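Local coordinates for hemolysin-related protein (PDB 5V6F) that binds mannose-containing glycans through its second beta-prism lectin domain, the part described here, and, as a biofilm protein of Vibrio cholerae, probably targets host glycans, at residues S67-S72 with A84-M89; Y9-Q14 with L130-Q135; R17-D22 with K117-I122; D63-V68 with Y111-G116. All blocks are in the same frame, centred on the assembly; numbering follows the deposited sequence.

Interaction 1. Residues S67-S72 with A84-M89; sequences SVEVTS and AIKFTM
Ser67 and Thr88, Glu69 and Lys86, and Thr71 and Ala84 are the three hydrogen-bonded pairs that join residues 67-72 to 84-89, two antiparallel strands whose axes come within 4.7 Å and run at 169° to each other. In each pair both residues donate one backbone N-H and accept one, six bonds in all; Lys86 N to Glu69 O, at 2.9 Å, is almost straight, with 178° at the hydrogen. Between them lie the non-hydrogen-bonded pairs Val68-Phe87 and Val70-Ile85, where CA-H groups also point at carbonyls, as from Val68 CA to Lys86 O at 3.3 Å.

Alternation of side chains gives this hairpin two chemically distinct faces. On the apolar one, Val68 and Phe87 lie alongside each other, and Val68 CG1 reaches Phe87 CD2 at 3.8 Å. Ile85, the next residue but one along its own strand, sets CG2 over a face of the same ring, off-centre, while that methyl also touches Val70 CG2 at 4.2 Å. The other face carries Glu69 and Lys86, whose chains leave extended, each with CG trans to its own N, and slant across each other. Their charged ends stay 4.7 Å apart, OE1 to NZ, and a water spans them, donating to Glu69 OE1 at 2.7 Å and accepting a weak bond from Lys86 NZ. Ser67 OG rests against Thr88 CB at 3.5 Å.

These are the inner strands of a four-stranded antiparallel sheet of the beta-prism: strand 106-112 flanks 65-75, meeting Glu69 through Val108 and Thr110, and strand 94-98 flanks 80-89, where Val95 touches Phe87.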
loop_
_atom_site.group_PDB
_atom_site.type_symbol
_atom_site.label_atom_id
_atom_site.label_comp_id
_atom_site.label_asym_id
_atom_site.label_seq_id
_atom_site.Cartn_x
_atom_site.Cartn_y
_atom_site.Cartn_z
ATOM N N SER A 67 -2.233 8.392 -9.569
ATOM C CA SER A 67 -0.836 8.206 -9.209
ATOM C C SER A 67 -0.719 7.895 -7.725
ATOM O O SER A 67 -1.639 8.141 -6.940
ATOM C CB SER A 67 -0.013 9.450 -9.549
ATOM O OG SER A 67 -0.438 10.556 -8.767
ATOM N N VAL A 68 0.440 7.355 -7.353
ATOM C CA VAL A 68 0.775 7.113 -5.957
ATOM C C VAL A 68 2.105 7.780 -5.649
ATOM O O VAL A 68 2.983 7.901 -6.509
ATOM C CB VAL A 68 0.840 5.607 -5.613
ATOM C CG1 VAL A 68 -0.540 4.977 -5.726
ATOM C CG2 VAL A 68 1.842 4.882 -6.514
ATOM N N GLU A 69 2.234 8.225 -4.405
ATOM C CA GLU A 69 3.479 8.733 -3.843
ATOM C C GLU A 69 3.715 7.914 -2.585
ATOM O O GLU A 69 2.983 8.067 -1.602
ATOM C CB GLU A 69 3.371 10.227 -3.540
ATOM C CG GLU A 69 4.637 10.902 -3.072
ATOM C CD GLU A 69 4.429 12.388 -2.854
ATOM O OE1 GLU A 69 4.002 12.777 -1.748
ATOM O OE2 GLU A 69 4.663 13.165 -3.803
ATOM N N VAL A 70 4.699 7.019 -2.626
ATOM C CA VAL A 70 4.908 6.019 -1.584
ATOM C C VAL A 70 6.136 6.415 -0.782
ATOM O O VAL A 70 7.233 6.544 -1.340
ATOM C CB VAL A 70 5.078 4.613 -2.178
ATOM C CG1 VAL A 70 5.268 3.576 -1.069
ATOM C CG2 VAL A 70 3.880 4.252 -3.043
ATOM N N THR A 71 5.960 6.592 0.522
ATOM C CA THR A 71 7.064 6.891 1.424
ATOM C C THR A 71 7.415 5.629 2.206
ATOM O O THR A 71 6.550 5.032 2.858
ATOM C CB THR A 71 6.710 8.037 2.371
ATOM O OG1 THR A 71 6.324 9.186 1.608
ATOM C CG2 THR A 71 7.909 8.407 3.243
ATOM N N SER A 72 8.681 5.232 2.137
ATOM C CA SER A 72 9.187 4.072 2.854
ATOM C C SER A 72 10.393 4.506 3.670
ATOM O O SER A 72 11.029 5.518 3.371
ATOM C CB SER A 72 9.585 2.942 1.894
ATOM O OG SER A 72 8.542 2.632 0.988
ATOM N N ALA A 84 3.854 5.386 4.413
ATOM C CA ALA A 84 2.778 6.245 3.947
ATOM C C ALA A 84 2.572 6.053 2.453
ATOM O O ALA A 84 3.522 5.805 1.704
ATOM C CB ALA A 84 3.067 7.719 4.249
ATOM N N ILE A 85 1.314 6.169 2.031
ATOM C CA ILE A 85 0.960 6.201 0.616
ATOM C C ILE A 85 -0.010 7.346 0.398
ATOM O O ILE A 85 -1.060 7.412 1.051
ATOM C CB ILE A 85 0.321 4.890 0.122
ATOM C CG1 ILE A 85 1.186 3.684 0.477
ATOM C CG2 ILE A 85 0.119 4.955 -1.396
ATOM C CD1 ILE A 85 0.456 2.372 0.337
ATOM N N LYS A 86 0.331 8.232 -0.530
ATOM C CA LYS A 86 -0.578 9.270 -0.989
ATOM C C LYS A 86 -1.174 8.830 -2.321
ATOM O O LYS A 86 -0.441 8.615 -3.291
ATOM C CB LYS A 86 0.145 10.606 -1.132
ATOM C CG LYS A 86 -0.731 11.731 -1.643
ATOM C CD LYS A 86 0.065 13.012 -1.801
ATOM C CE LYS A 86 -0.701 14.039 -2.605
ATOM N NZ LYS A 86 0.134 15.241 -2.891
ATOM N N PHE A 87 -2.494 8.683 -2.356
ATOM C CA PHE A 87 -3.222 8.309 -3.562
ATOM C C PHE A 87 -3.840 9.563 -4.169
ATOM O O PHE A 87 -4.641 10.236 -3.514
ATOM C CB PHE A 87 -4.319 7.290 -3.247
ATOM C CG PHE A 87 -3.825 6.018 -2.605
ATOM C CD1 PHE A 87 -3.702 5.920 -1.230
ATOM C CD2 PHE A 87 -3.534 4.903 -3.375
ATOM C CE1 PHE A 87 -3.272 4.741 -0.638
ATOM C CE2 PHE A 87 -3.099 3.721 -2.788
ATOM C CZ PHE A 87 -2.975 3.641 -1.421
ATOM N N THR A 88 -3.469 9.878 -5.409
ATOM C CA THR A 88 -4.080 10.969 -6.159
ATOM C C THR A 88 -5.022 10.378 -7.200
ATOM O O THR A 88 -4.628 9.493 -7.969
ATOM C CB THR A 88 -3.024 11.853 -6.830
ATOM O OG1 THR A 88 -2.183 12.443 -5.831
ATOM C CG2 THR A 88 -3.675 12.972 -7.629
ATOM N N MET A 89 -6.260 10.863 -7.216
ATOM C CA MET A 89 -7.310 10.309 -8.060
ATOM C C MET A 89 -7.500 11.168 -9.311
ATOM O O MET A 89 -7.027 12.303 -9.396
ATOM C CB MET A 89 -8.622 10.208 -7.272
ATOM C CG MET A 89 -8.453 9.749 -5.830
ATOM S SD MET A 89 -7.600 8.167 -5.679
ATOM C CE MET A 89 -8.858 7.050 -6.303
HETATM O O HOH W 1 3.111 15.328 -1.446
#

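Interaction 2. Residues Y9-Q14 with L130-Q135; sequences YSNTQQ and LVEGFQ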
loop_
_atom_site.group_PDB
_atom_site.type_symbol
_atom_site.label_atom_id
_atom_site.label_comp_id
_atom_site.label_asym_id
_atom_site.label_seq_id
_atom_site.Cartn_x
_atom_site.Cartn_y
_atom_site.Cartn_z
ATOM N N TYR A 9 10.091 -2.353 -0.304
ATOM C CA TYR A 9 11.095 -3.404 -0.223
ATOM C C TYR A 9 10.415 -4.749 -0.429
ATOM O O TYR A 9 9.214 -4.899 -0.193
ATOM C CB TYR A 9 11.822 -3.354 1.126
ATOM C CG TYR A 9 12.115 -1.936 1.571
ATOM C CD1 TYR A 9 13.259 -1.275 1.144
ATOM C CD2 TYR A 9 11.237 -1.252 2.401
ATOM C CE1 TYR A 9 13.523 0.024 1.538
ATOM C CE2 TYR A 9 11.496 0.047 2.802
ATOM C CZ TYR A 9 12.641 0.679 2.367
ATOM O OH TYR A 9 12.911 1.975 2.758
ATOM N N SER A 10 11.200 -5.739 -0.868
ATOM C CA SER A 10 10.650 -7.033 -1.264
ATOM C C SER A 10 11.441 -8.196 -0.674
ATOM O O SER A 10 11.496 -9.278 -1.268
ATOM C CB SER A 10 10.607 -7.152 -2.784
ATOM O OG SER A 10 11.904 -7.033 -3.338
ATOM N N ASN A 11 12.048 -8.001 0.496
ATOM C CA ASN A 11 12.815 -9.075 1.117
ATOM C C ASN A 11 11.920 -10.096 1.809
ATOM O O ASN A 11 12.294 -11.270 1.911
ATOM C CB ASN A 11 13.811 -8.495 2.124
ATOM C CG ASN A 11 13.127 -7.827 3.306
ATOM O OD1 ASN A 11 12.261 -6.965 3.134
ATOM N ND2 ASN A 11 13.509 -8.230 4.514
ATOM N N THR A 12 10.747 -9.681 2.281
ATOM C CA THR A 12 9.858 -10.554 3.033
ATOM C C THR A 12 8.938 -11.310 2.071
ATOM O O THR A 12 9.166 -11.335 0.860
ATOM C CB THR A 12 9.085 -9.737 4.065
ATOM O OG1 THR A 12 8.464 -8.619 3.419
ATOM C CG2 THR A 12 10.027 -9.250 5.157
ATOM N N GLN A 13 7.888 -11.934 2.602
ATOM C CA GLN A 13 7.109 -12.905 1.843
ATOM C C GLN A 13 6.114 -12.229 0.906
ATOM O O GLN A 13 5.424 -11.281 1.286
ATOM C CB GLN A 13 6.364 -13.840 2.790
ATOM C CG GLN A 13 7.278 -14.755 3.585
ATOM C CD GLN A 13 7.711 -14.138 4.900
ATOM O OE1 GLN A 13 6.895 -13.589 5.641
ATOM N NE2 GLN A 13 9.002 -14.225 5.195
ATOM N N GLN A 14 6.019 -12.754 -0.313
ATOM C CA GLN A 14 5.166 -12.175 -1.342
ATOM C C GLN A 14 3.792 -12.838 -1.362
ATOM O O GLN A 14 3.682 -14.065 -1.464
ATOM C CB GLN A 14 5.820 -12.313 -2.716
ATOM C CG GLN A 14 5.019 -11.644 -3.825
ATOM C CD GLN A 14 5.632 -11.813 -5.197
ATOM O OE1 GLN A 14 6.790 -12.202 -5.337
ATOM N NE2 GLN A 14 4.849 -11.515 -6.224
ATOM N N LEU A 130 4.092 -5.441 9.196
ATOM C CA LEU A 130 3.713 -4.316 8.359
ATOM C C LEU A 130 3.904 -4.705 6.899
ATOM O O LEU A 130 4.355 -5.809 6.577
ATOM C CB LEU A 130 4.538 -3.071 8.706
ATOM C CG LEU A 130 4.435 -2.614 10.162
ATOM C CD1 LEU A 130 5.501 -1.590 10.472
ATOM C CD2 LEU A 130 3.053 -2.050 10.450
ATOM N N VAL A 131 3.548 -3.787 6.009
ATOM C CA VAL A 131 3.761 -3.971 4.582
ATOM C C VAL A 131 5.142 -3.436 4.236
ATOM O O VAL A 131 5.427 -2.252 4.437
ATOM C CB VAL A 131 2.674 -3.264 3.762
ATOM C CG1 VAL A 131 3.010 -3.299 2.272
ATOM C CG2 VAL A 131 1.322 -3.911 4.021
ATOM N N GLU A 132 6.003 -4.310 3.718
ATOM C CA GLU A 132 7.303 -3.864 3.245
ATOM C C GLU A 132 7.260 -3.335 1.819
ATOM O O GLU A 132 8.024 -2.424 1.486
ATOM C CB GLU A 132 8.319 -5.002 3.341
ATOM C CG GLU A 132 8.840 -5.220 4.756
ATOM C CD GLU A 132 7.835 -5.912 5.656
ATOM O OE1 GLU A 132 7.387 -7.023 5.301
ATOM O OE2 GLU A 132 7.493 -5.351 6.718
ATOM N N GLY A 133 6.381 -3.867 0.971
ATOM C CA GLY A 133 6.315 -3.400 -0.402
ATOM C C GLY A 133 5.011 -3.788 -1.063
ATOM O O GLY A 133 4.261 -4.631 -0.566
ATOM N N PHE A 134 4.743 -3.149 -2.203
ATOM C CA PHE A 134 3.625 -3.555 -3.046
ATOM C C PHE A 134 3.894 -3.140 -4.485
ATOM O O PHE A 134 4.764 -2.313 -4.770
ATOM C CB PHE A 134 2.280 -2.992 -2.550
ATOM C CG PHE A 134 2.037 -1.540 -2.892
ATOM C CD1 PHE A 134 2.490 -0.531 -2.056
ATOM C CD2 PHE A 134 1.325 -1.189 -4.028
ATOM C CE1 PHE A 134 2.258 0.799 -2.357
ATOM C CE2 PHE A 134 1.086 0.143 -4.334
ATOM C CZ PHE A 134 1.554 1.135 -3.499
ATOM N N GLN A 135 3.134 -3.746 -5.392
ATOM C CA GLN A 135 3.329 -3.564 -6.820
ATOM C C GLN A 135 2.002 -3.753 -7.535
ATOM O O GLN A 135 1.221 -4.640 -7.182
ATOM C CB GLN A 135 4.364 -4.561 -7.351
ATOM C CG GLN A 135 4.532 -4.561 -8.850
ATOM C CD GLN A 135 5.466 -5.653 -9.314
ATOM O OE1 GLN A 135 5.370 -6.801 -8.872
ATOM N NE2 GLN A 135 6.389 -5.301 -10.201
#
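Thr12 and Glu132 make the side-chain bond of this contact, in which the loop leading into strand 13-18 meets a classic beta bulge of the beta-prism lectin domain: Glu132 and Gly133 both face Trp125 on the neighbouring strand. Thr12 holds OG1 between its backbone N and carbonyl carbon (chi1 52°), and from there the hydroxyl donates to Glu132 OE1 at 2.7 Å, using the anti lone pair of that oxygen, on the side away from OE2. The two side chains cross at about a right angle. Thr12 CG2 also lies 3.5 Å from OE1, so the carboxylate oxygen is approached by both branches of the threonine.

Glu132 reaches this position through a bend at chi2 (75°), which folds the carboxylate back instead of letting the chain run straight out. Its other oxygen, OE2, is hydrogen-bonded to His81, and OE1 has a further weak bond from Gly127 N. The buried carboxylate is thus gripped from several parts of the chain, which would tend to favour its charged form.

The backbone of Tyr9 approaches the bulge as well. Tyr9 N donates to Glu132 O at 2.7 Å from above the carbonyl plane, 43° out of it. The phenol packs edge-to-face with Tyr80 and forms a cation-pi pair with Lys107, and Tyr9 CD2 comes to 3.5 Å from Glu132 O.

Interaction 3. Residues R17-D22 with K117-I122; sequences RVVTAD and KRIKQI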
loop_
_atom_site.group_PDB
_atom_site.type_symbol
_atom_site.label_atom_id
_atom_site.label_comp_id
_atom_site.label_asym_id
_atom_site.label_seq_id
_atom_site.Cartn_x
_atom_site.Cartn_y
_atom_site.Cartn_z
ATOM N N ARG A 17 -2.784 -10.488 -4.635
ATOM C CA ARG A 17 -4.199 -10.211 -4.403
ATOM C C ARG A 17 -4.828 -9.695 -5.690
ATOM O O ARG A 17 -4.477 -8.614 -6.176
ATOM C CB ARG A 17 -4.378 -9.220 -3.255
ATOM C CG ARG A 17 -4.042 -9.816 -1.882
ATOM C CD ARG A 17 -4.981 -10.976 -1.526
ATOM N NE ARG A 17 -4.653 -11.622 -0.255
ATOM C CZ ARG A 17 -3.914 -12.719 -0.125
ATOM N NH1 ARG A 17 -3.390 -13.321 -1.185
ATOM N NH2 ARG A 17 -3.688 -13.219 1.082
ATOM N N VAL A 18 -5.751 -10.474 -6.233
ATOM C CA VAL A 18 -6.410 -10.148 -7.489
ATOM C C VAL A 18 -7.470 -9.090 -7.237
ATOM O O VAL A 18 -8.235 -9.165 -6.266
ATOM C CB VAL A 18 -7.011 -11.419 -8.119
ATOM C CG1 VAL A 18 -7.859 -11.083 -9.333
ATOM C CG2 VAL A 18 -5.903 -12.391 -8.498
ATOM N N VAL A 19 -7.511 -8.092 -8.113
ATOM C CA VAL A 19 -8.512 -7.036 -8.030
ATOM C C VAL A 19 -9.819 -7.549 -8.620
ATOM O O VAL A 19 -9.852 -8.062 -9.747
ATOM C CB VAL A 19 -8.030 -5.773 -8.758
ATOM C CG1 VAL A 19 -9.055 -4.672 -8.623
ATOM C CG2 VAL A 19 -6.682 -5.325 -8.210
ATOM N N THR A 20 -10.903 -7.402 -7.866
ATOM C CA THR A 20 -12.205 -7.857 -8.325
ATOM C C THR A 20 -12.823 -6.836 -9.273
ATOM O O THR A 20 -12.296 -5.742 -9.490
ATOM C CB THR A 20 -13.148 -8.087 -7.147
ATOM O OG1 THR A 20 -13.516 -6.816 -6.587
ATOM C CG2 THR A 20 -12.495 -8.965 -6.083
ATOM N N ALA A 21 -13.989 -7.186 -9.818
ATOM C CA ALA A 21 -14.727 -6.254 -10.663
ATOM C C ALA A 21 -15.054 -4.952 -9.941
ATOM O O ALA A 21 -15.351 -3.950 -10.600
ATOM C CB ALA A 21 -16.018 -6.907 -11.161
ATOM N N ASP A 22 -15.016 -4.941 -8.607
ATOM C CA ASP A 22 -15.286 -3.718 -7.861
ATOM C C ASP A 22 -14.108 -2.749 -7.857
ATOM O O ASP A 22 -14.286 -1.591 -7.465
ATOM C CB ASP A 22 -15.681 -4.055 -6.421
ATOM C CG ASP A 22 -17.030 -4.751 -6.334
ATOM O OD1 ASP A 22 -17.921 -4.436 -7.149
ATOM O OD2 ASP A 22 -17.194 -5.616 -5.451
ATOM N N LYS A 117 -4.716 1.500 -18.615
ATOM C CA LYS A 117 -4.196 0.292 -17.984
ATOM C C LYS A 117 -5.009 0.007 -16.729
ATOM O O LYS A 117 -5.012 0.815 -15.795
ATOM C CB LYS A 117 -2.718 0.446 -17.627
ATOM C CG LYS A 117 -1.793 0.563 -18.821
ATOM C CD LYS A 117 -1.527 -0.795 -19.443
ATOM C CE LYS A 117 -0.756 -0.672 -20.745
ATOM N NZ LYS A 117 -0.697 -1.968 -21.474
ATOM N N ARG A 118 -5.693 -1.131 -16.705
ATOM C CA ARG A 118 -6.397 -1.562 -15.503
ATOM C C ARG A 118 -5.456 -2.355 -14.606
ATOM O O ARG A 118 -4.804 -3.305 -15.051
ATOM C CB ARG A 118 -7.629 -2.407 -15.833
ATOM C CG ARG A 118 -8.272 -2.986 -14.572
ATOM C CD ARG A 118 -9.654 -3.587 -14.776
ATOM N NE ARG A 118 -10.208 -4.044 -13.502
ATOM C CZ ARG A 118 -9.922 -5.207 -12.914
ATOM N NH1 ARG A 118 -9.094 -6.072 -13.483
ATOM N NH2 ARG A 118 -10.466 -5.513 -11.742
ATOM N N ILE A 119 -5.405 -1.969 -13.335
ATOM C CA ILE A 119 -4.674 -2.730 -12.328
ATOM C C ILE A 119 -5.455 -4.014 -12.067
ATOM O O ILE A 119 -6.581 -3.970 -11.563
ATOM C CB ILE A 119 -4.492 -1.918 -11.042
ATOM C CG1 ILE A 119 -3.751 -0.608 -11.324
ATOM C CG2 ILE A 119 -3.737 -2.739 -10.007
ATOM C CD1 ILE A 119 -3.856 0.403 -10.193
ATOM N N LYS A 120 -4.869 -5.163 -12.408
ATOM C CA LYS A 120 -5.562 -6.434 -12.241
ATOM C C LYS A 120 -5.141 -7.183 -10.988
ATOM O O LYS A 120 -5.874 -8.070 -10.539
ATOM C CB LYS A 120 -5.339 -7.331 -13.468
ATOM C CG LYS A 120 -3.960 -7.969 -13.569
ATOM C CD LYS A 120 -3.799 -8.701 -14.894
ATOM C CE LYS A 120 -2.487 -9.473 -14.963
ATOM N NZ LYS A 120 -2.199 -9.959 -16.344
ATOM N N GLN A 121 -4.002 -6.830 -10.401
ATOM C CA GLN A 121 -3.471 -7.561 -9.264
ATOM C C GLN A 121 -2.539 -6.639 -8.496
ATOM O O GLN A 121 -1.882 -5.773 -9.080
ATOM C CB GLN A 121 -2.748 -8.833 -9.732
ATOM C CG GLN A 121 -2.080 -9.659 -8.644
ATOM C CD GLN A 121 -1.507 -10.955 -9.185
ATOM O OE1 GLN A 121 -2.242 -11.826 -9.653
ATOM N NE2 GLN A 121 -0.188 -11.087 -9.131
ATOM N N ILE A 122 -2.517 -6.813 -7.179
ATOM C CA ILE A 122 -1.570 -6.137 -6.305
ATOM C C ILE A 122 -0.711 -7.216 -5.668
ATOM O O ILE A 122 -1.235 -8.132 -5.018
ATOM C CB ILE A 122 -2.262 -5.289 -5.227
ATOM C CG1 ILE A 122 -3.305 -4.355 -5.850
ATOM C CG2 ILE A 122 -1.215 -4.485 -4.444
ATOM C CD1 ILE A 122 -4.118 -3.565 -4.828
HETATM O O HOH W 2 -8.268 -8.494 -12.021
#
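Arg118 and Val19 run antiparallel as side chains, each passing the flank of the other, the arginine reaching across to 17-22 while the valine points across to 117-122. Arg118 starts out trans (chi1 174°) and stays extended as far as NE, which carries the guanidinium to the carbonyls of Val19 and Thr20. The group meets them at its edge, near its plane: NH2 makes a weak bond to Val19 O at 3.3 Å and lies 2.9 Å from Thr20 O. NH1 donates to a water, which in turn donates to both Val19 O and Lys120 O, while NE is held by Asn23. Val19 CG1 packs against Arg118 NH2 at 3.5 Å, whereas CG2, the other branch, turns to Ile119 and Ile122, meeting Ile122 CG1 at 4.2 Å.

The backbone forms the end of an antiparallel strand pair in one sheet of the beta-prism, where strand 13-18 is an edge strand. Arg17 and Ile122 exchange two bonds, the one from Ile122 N to Arg17 O measuring 2.8 Å. Val19 N then donates to Lys120 O from well above the carbonyl plane, 47° out of it, at a classic beta bulge in which Lys120 and Gln121 both face Val137.

On the face that carries Val18 and Gln121, these two lie at a slant, Val18 CG2 being 3.9 Å from Gln121 OE1; the amide nitrogen of Gln121 is bonded to Asn123. Past Val19 the chain makes an ST turn, Asp22 N donating to Thr20 OG1 at 3.1 Å. Arg17 swings its guanidinium away, where NE donates to the carbonyl oxygen of Asn42.

Interaction 4. Residues D63-V68 with Y111-G116; sequences DQLQSV and YTVPQG
Val68 and Tyr111 carry the regular part of this contact with two backbone hydrogen bonds, one in each direction. Val68 N donates to Tyr111 O at 2.8 Å, and Tyr111 N returns a bond of 3.0 Å to Val68 O. A third backbone bond, from Val113 N to Gln66 O at 2.8 Å, carries the pairing past the end of strand 106-112. Ser67 and Thr112 form the non-hydrogen-bonded pair in between; Ser67 CB also lies 3.2 Å from Tyr111 O.

Three strands meet in this corner of the sheet. Strand 65-75 is paired with 106-112 on one flank and with 80-89 on the other, and where it begins Gln66 and Ser67 both face Thr88, a classic beta bulge. The irregularity thus lies on the flank of 80-89, within one sheet of the beta-prism fold.

Apolar contacts gather on the face of Val68 and Tyr111, whose side chains run alongside each other with Val68 CG2 4.2 Å from Tyr111 CB. In Tyr111 a chi1 near trans (174°) swings the ring off past the carbonyl side, and the phenol leads away from 63-68 to a hydrogen bond between its OH and that of Tyr138. Leu65 and Val113 meet at about a right angle, CD2 against CG2 at 4.2 Å.

On the opposite face polar and apolar atoms mix: Thr112 OG1 lies against Ser67 CB at 3.6 Å, while its methyl CG2 sits 3.4 Å from Gln66 O.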
loop_
_atom_site.group_PDB
_atom_site.type_symbol
_atom_site.label_atom_id
_atom_site.label_comp_id
_atom_site.label_asym_id
_atom_site.label_seq_id
_atom_site.Cartn_x
_atom_site.Cartn_y
_atom_site.Cartn_z
ATOM N N ASP A 63 -9.887 2.031 -10.302
ATOM C CA ASP A 63 -10.236 2.561 -11.612
ATOM C C ASP A 63 -10.213 4.080 -11.625
ATOM O O ASP A 63 -10.204 4.682 -12.704
ATOM C CB ASP A 63 -11.616 2.059 -12.038
ATOM C CG ASP A 63 -12.699 2.418 -11.039
ATOM O OD1 ASP A 63 -12.450 2.304 -9.820
ATOM O OD2 ASP A 63 -13.797 2.824 -11.474
ATOM N N GLN A 64 -10.196 4.703 -10.453
ATOM C CA GLN A 64 -10.146 6.148 -10.319
ATOM C C GLN A 64 -8.753 6.648 -9.947
ATOM O O GLN A 64 -8.552 7.859 -9.831
ATOM C CB GLN A 64 -11.183 6.586 -9.280
ATOM C CG GLN A 64 -12.620 6.359 -9.753
ATOM C CD GLN A 64 -13.607 6.151 -8.615
ATOM O OE1 GLN A 64 -14.481 5.286 -8.687
ATOM N NE2 GLN A 64 -13.476 6.948 -7.565
ATOM N N LEU A 65 -7.779 5.750 -9.805
ATOM C CA LEU A 65 -6.455 6.127 -9.328
ATOM C C LEU A 65 -5.615 6.714 -10.457
ATOM O O LEU A 65 -5.509 6.128 -11.540
ATOM C CB LEU A 65 -5.752 4.911 -8.721
ATOM C CG LEU A 65 -4.361 5.130 -8.131
ATOM C CD1 LEU A 65 -4.409 6.115 -6.967
ATOM C CD2 LEU A 65 -3.772 3.797 -7.694
ATOM N N GLN A 66 -5.010 7.872 -10.198
ATOM C CA GLN A 66 -4.101 8.495 -11.150
ATOM C C GLN A 66 -2.642 8.205 -10.823
ATOM O O GLN A 66 -1.886 7.791 -11.705
ATOM C CB GLN A 66 -4.332 10.011 -11.200
ATOM C CG GLN A 66 -3.370 10.743 -12.132
ATOM C CD GLN A 66 -3.681 12.221 -12.268
ATOM O OE1 GLN A 66 -4.682 12.712 -11.743
ATOM N NE2 GLN A 66 -2.818 12.941 -12.977
ATOM N N SER A 67 -2.233 8.392 -9.569
ATOM C CA SER A 67 -0.836 8.206 -9.209
ATOM C C SER A 67 -0.719 7.895 -7.725
ATOM O O SER A 67 -1.639 8.141 -6.940
ATOM C CB SER A 67 -0.013 9.450 -9.549
ATOM O OG SER A 67 -0.438 10.556 -8.767
ATOM N N VAL A 68 0.440 7.355 -7.353
ATOM C CA VAL A 68 0.775 7.113 -5.957
ATOM C C VAL A 68 2.105 7.780 -5.649
ATOM O O VAL A 68 2.983 7.901 -6.509
ATOM C CB VAL A 68 0.840 5.607 -5.613
ATOM C CG1 VAL A 68 -0.540 4.977 -5.726
ATOM C CG2 VAL A 68 1.842 4.882 -6.514
ATOM N N TYR A 111 4.650 7.295 -8.886
ATOM C CA TYR A 111 4.316 6.513 -10.065
ATOM C C TYR A 111 2.906 6.850 -10.518
ATOM O O TYR A 111 1.987 6.934 -9.698
ATOM C CB TYR A 111 4.433 5.013 -9.774
ATOM C CG TYR A 111 3.974 4.135 -10.911
ATOM C CD1 TYR A 111 4.829 3.830 -11.961
ATOM C CD2 TYR A 111 2.690 3.605 -10.932
ATOM C CE1 TYR A 111 4.419 3.025 -13.003
ATOM C CE2 TYR A 111 2.271 2.797 -11.967
ATOM C CZ TYR A 111 3.142 2.511 -13.003
ATOM O OH TYR A 111 2.736 1.709 -14.043
ATOM N N THR A 112 2.745 7.034 -11.825
ATOM C CA THR A 112 1.467 7.373 -12.435
ATOM C C THR A 112 0.947 6.174 -13.213
ATOM O O THR A 112 1.665 5.604 -14.042
ATOM C CB THR A 112 1.610 8.594 -13.350
ATOM O OG1 THR A 112 1.986 9.729 -12.563
ATOM C CG2 THR A 112 0.307 8.899 -14.083
ATOM N N VAL A 113 -0.290 5.782 -12.931
ATOM C CA VAL A 113 -0.920 4.666 -13.629
ATOM C C VAL A 113 -1.180 5.099 -15.067
ATOM O O VAL A 113 -1.885 6.094 -15.287
ATOM C CB VAL A 113 -2.217 4.231 -12.930
ATOM C CG1 VAL A 113 -2.803 2.997 -13.611
ATOM C CG2 VAL A 113 -1.963 3.949 -11.455
ATOM N N PRO A 114 -0.636 4.408 -16.070
ATOM C CA PRO A 114 -0.844 4.852 -17.454
ATOM C C PRO A 114 -2.314 4.836 -17.838
ATOM O O PRO A 114 -3.089 3.979 -17.405
ATOM C CB PRO A 114 -0.040 3.839 -18.281
ATOM C CG PRO A 114 0.934 3.250 -17.336
ATOM C CD PRO A 114 0.254 3.236 -16.005
ATOM N N GLN A 115 -2.694 5.805 -18.666
ATOM C CA GLN A 115 -4.049 5.847 -19.191
ATOM C C GLN A 115 -4.364 4.544 -19.910
ATOM O O GLN A 115 -3.565 4.054 -20.712
ATOM C CB GLN A 115 -4.210 7.032 -20.146
ATOM N N GLY A 116 -5.523 3.974 -19.605
ATOM C CA GLY A 116 -5.976 2.777 -20.280
ATOM C C GLY A 116 -5.433 1.474 -19.735
ATOM O O GLY A 116 -5.668 0.426 -20.344
HETATM O O HOH W 3 -4.823 6.282 -14.682
#

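Overall arrangement
Compared across the domain, the four contacts illustrate how chemistry follows position. Interaction 1 is the buried one, a regular strand pair; the other three are partly buried and lie where strands begin, end or bulge. Interactions 1 and 4 share Ser67 and Val68 and secure the two flanks of strand 65-75 in one sheet, whereas interactions 2 and 3 belong to another, built round strands 121-126 and 131-137. The sheets meet through apolar side chains: Ile85 and Val70 touch Phe134, and Ile119 reaches Leu65 and Val113. A carboxylate grips the chain in interaction 2, a guanidinium in interaction 3, while interactions 1 and 4 rest mainly on backbone bonds, interaction 1 adding a water-bridged Glu69-Lys86 pair.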